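ESX-5 secretion-associated protein EspG5 (Mycobacterium marinum, PDB 6VJ5) acts as a specific chaperone for its cognate PE/PPE proteins, keeping their dimers from aggregating, and is required for secretion of LipY and PE31/PPE18. Local coordinates at residues Ala253-Ala258 with Trp267-Pro272. Numbering follows the deposited sequence.
Sequences ALYQQA and WLAICP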
loop_
_atom_site.group_PDB
_atom_site.type_symbol
_atom_site.label_atom_id
_atom_site.label_comp_id
_atom_site.label_asym_id
_atom_site.label_seq_id
_atom_site.Cartn_x
_atom_site.Cartn_y
_atom_site.Cartn_z
ATOM N N ALA C 253 1.670 22.047 -33.570
ATOM C CA ALA C 253 0.873 22.167 -32.358
ATOM C C ALA C 253 -0.524 21.634 -32.624
ATOM O O ALA C 253 -1.156 22.014 -33.613
ATOM C CB ALA C 253 0.793 23.622 -31.887
ATOM N N LEU C 254 -1.007 20.771 -31.733
ATOM C CA LEU C 254 -2.335 20.187 -31.833
ATOM C C LEU C 254 -3.082 20.424 -30.533
ATOM O O LEU C 254 -2.522 20.251 -29.446
ATOM C CB LEU C 254 -2.260 18.684 -32.113
ATOM C CG LEU C 254 -1.419 18.268 -33.317
ATOM C CD1 LEU C 254 -0.890 16.859 -33.132
ATOM C CD2 LEU C 254 -2.253 18.362 -34.583
ATOM N N TYR C 255 -4.349 20.805 -30.644
ATOM C CA TYR C 255 -5.150 21.000 -29.445
ATOM C C TYR C 255 -6.615 21.123 -29.823
ATOM O O TYR C 255 -6.950 21.556 -30.928
ATOM C CB TYR C 255 -4.700 22.246 -28.678
ATOM C CG TYR C 255 -4.864 23.528 -29.464
ATOM C CD1 TYR C 255 -6.066 24.222 -29.450
ATOM C CD2 TYR C 255 -3.818 24.044 -30.220
ATOM C CE1 TYR C 255 -6.221 25.391 -30.161
ATOM C CE2 TYR C 255 -3.968 25.218 -30.937
ATOM C CZ TYR C 255 -5.173 25.886 -30.902
ATOM O OH TYR C 255 -5.334 27.052 -31.612
ATOM N N GLN C 256 -7.480 20.729 -28.893
ATOM C CA GLN C 256 -8.908 20.957 -29.042
ATOM C C GLN C 256 -9.237 22.405 -28.704
ATOM O O GLN C 256 -8.543 23.056 -27.919
ATOM C CB GLN C 256 -9.704 20.022 -28.133
ATOM C CG GLN C 256 -9.888 18.626 -28.685
ATOM C CD GLN C 256 -10.440 17.665 -27.652
ATOM O OE1 GLN C 256 -11.654 17.506 -27.511
ATOM N NE2 GLN C 256 -9.548 17.020 -26.919
ATOM N N GLN C 257 -10.307 22.907 -29.304
ATOM C CA GLN C 257 -10.823 24.230 -28.990
ATOM C C GLN C 257 -12.054 24.102 -28.104
ATOM O O GLN C 257 -12.756 23.089 -28.130
ATOM C CB GLN C 257 -11.159 24.991 -30.269
ATOM C CG GLN C 257 -9.923 25.439 -31.020
ATOM C CD GLN C 257 -10.255 26.222 -32.261
ATOM O OE1 GLN C 257 -11.353 26.104 -32.805
ATOM N NE2 GLN C 257 -9.308 27.035 -32.718
ATOM N N ALA C 258 -12.297 25.141 -27.305
ATOM C CA ALA C 258 -13.404 25.129 -26.357
ATOM C C ALA C 258 -14.717 24.797 -27.056
ATOM O O ALA C 258 -15.047 25.371 -28.097
ATOM C CB ALA C 258 -13.503 26.487 -25.660
ATOM N N TRP C 267 -13.629 19.738 -32.000
ATOM C CA TRP C 267 -12.761 20.150 -33.098
ATOM C C TRP C 267 -11.308 20.145 -32.646
ATOM O O TRP C 267 -10.988 20.661 -31.569
ATOM C CB TRP C 267 -13.142 21.550 -33.601
ATOM C CG TRP C 267 -14.495 21.598 -34.230
ATOM C CD1 TRP C 267 -15.690 21.741 -33.590
ATOM C CD2 TRP C 267 -14.797 21.488 -35.625
ATOM N NE1 TRP C 267 -16.719 21.724 -34.499
ATOM C CE2 TRP C 267 -16.197 21.571 -35.757
ATOM C CE3 TRP C 267 -14.021 21.327 -36.776
ATOM C CZ2 TRP C 267 -16.837 21.501 -36.991
ATOM C CZ3 TRP C 267 -14.659 21.255 -38.002
ATOM C CH2 TRP C 267 -16.051 21.343 -38.099
ATOM N N LEU C 268 -10.435 19.568 -33.470
ATOM C CA LEU C 268 -8.997 19.582 -33.237
ATOM C C LEU C 268 -8.363 20.640 -34.130
ATOM O O LEU C 268 -8.592 20.655 -35.343
ATOM C CB LEU C 268 -8.374 18.213 -33.517
ATOM C CG LEU C 268 -6.894 18.069 -33.148
ATOM C CD1 LEU C 268 -6.699 18.036 -31.632
ATOM C CD2 LEU C 268 -6.280 16.833 -33.797
ATOM N N ALA C 269 -7.586 21.528 -33.523
ATOM C CA ALA C 269 -6.849 22.549 -34.249
ATOM C C ALA C 269 -5.470 22.011 -34.602
ATOM O O ALA C 269 -4.756 21.500 -33.733
ATOM C CB ALA C 269 -6.720 23.821 -33.413
ATOM N N ILE C 270 -5.114 22.101 -35.878
ATOM C CA ILE C 270 -3.799 21.710 -36.372
ATOM C C ILE C 270 -3.117 22.985 -36.840
ATOM O O ILE C 270 -3.588 23.634 -37.781
ATOM C CB ILE C 270 -3.891 20.676 -37.502
ATOM C CG1 ILE C 270 -4.720 19.478 -37.039
ATOM C CG2 ILE C 270 -2.494 20.229 -37.916
ATOM C CD1 ILE C 270 -5.087 18.524 -38.155
ATOM N N CYS C 271 -2.023 23.350 -36.181
ATOM C CA CYS C 271 -1.427 24.667 -36.323
ATOM C C CYS C 271 0.086 24.558 -36.378
ATOM O O CYS C 271 0.661 23.588 -35.873
ATOM C CB CYS C 271 -1.823 25.574 -35.146
ATOM S SG CYS C 271 -3.591 25.946 -35.050
ATOM N N PRO C 272 0.753 25.523 -37.008
ATOM C CA PRO C 272 2.207 25.623 -36.852
ATOM C C PRO C 272 2.533 26.184 -35.480
ATOM O O PRO C 272 1.875 27.108 -34.996
ATOM C CB PRO C 272 2.625 26.580 -37.973
ATOM C CG PRO C 272 1.422 27.454 -38.173
ATOM C CD PRO C 272 0.207 26.589 -37.873
#
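Tyr-255 lays its ring against Ala-269 where strands 250-256 and 267-272 pair as an antiparallel beta hairpin. Both strands belong to the large antiparallel sheet of the EspG fold. Tyr-255 and Ala-269 form a hydrogen-bonded pair. Ala-269 N gives a short bond of 2.7 Å to Tyr-255 O, and Tyr-255 N bonds back to Ala-269 O. A second such pair joins Ala-253 and Cys-271. At the loop end, Gln-257 N makes a longer hydrogen bond, 3.3 Å, to Trp-267 O.

The Tyr-255 side chain can be followed outward. At CB, chi1 of 62° swings the ring back over the strand pair. CD1, CE1 and CZ then meet Ala-269 CB, CE1 and CZ most closely at 3.6 Å. This methyl sits over one ring face, off centre toward the rim, 3.8 Å from the centroid, in a CH-pi contact. CE2 is near both Ala-269 CB and Cys-271 SG. The sulfur approaches the ring obliquely.

The face with Leu-254, Leu-268 and Ile-270 is mostly apolar, with Gln-256 as its polar member. Leu-254 CD2 lies alongside Ile-270, 3.7 Å from CG1 and also near CG2. Leu-268 and Ile-270 pack on Met-179 of helix 176-188. Leu-254 and Leu-268 also pack on the chain of another protein in the assembly, and Gln-256 NE2 hydrogen-bonds to a polar side chain on it. At the tip of Tyr-255, OH lies 4.0 Å from Cys-271 SG.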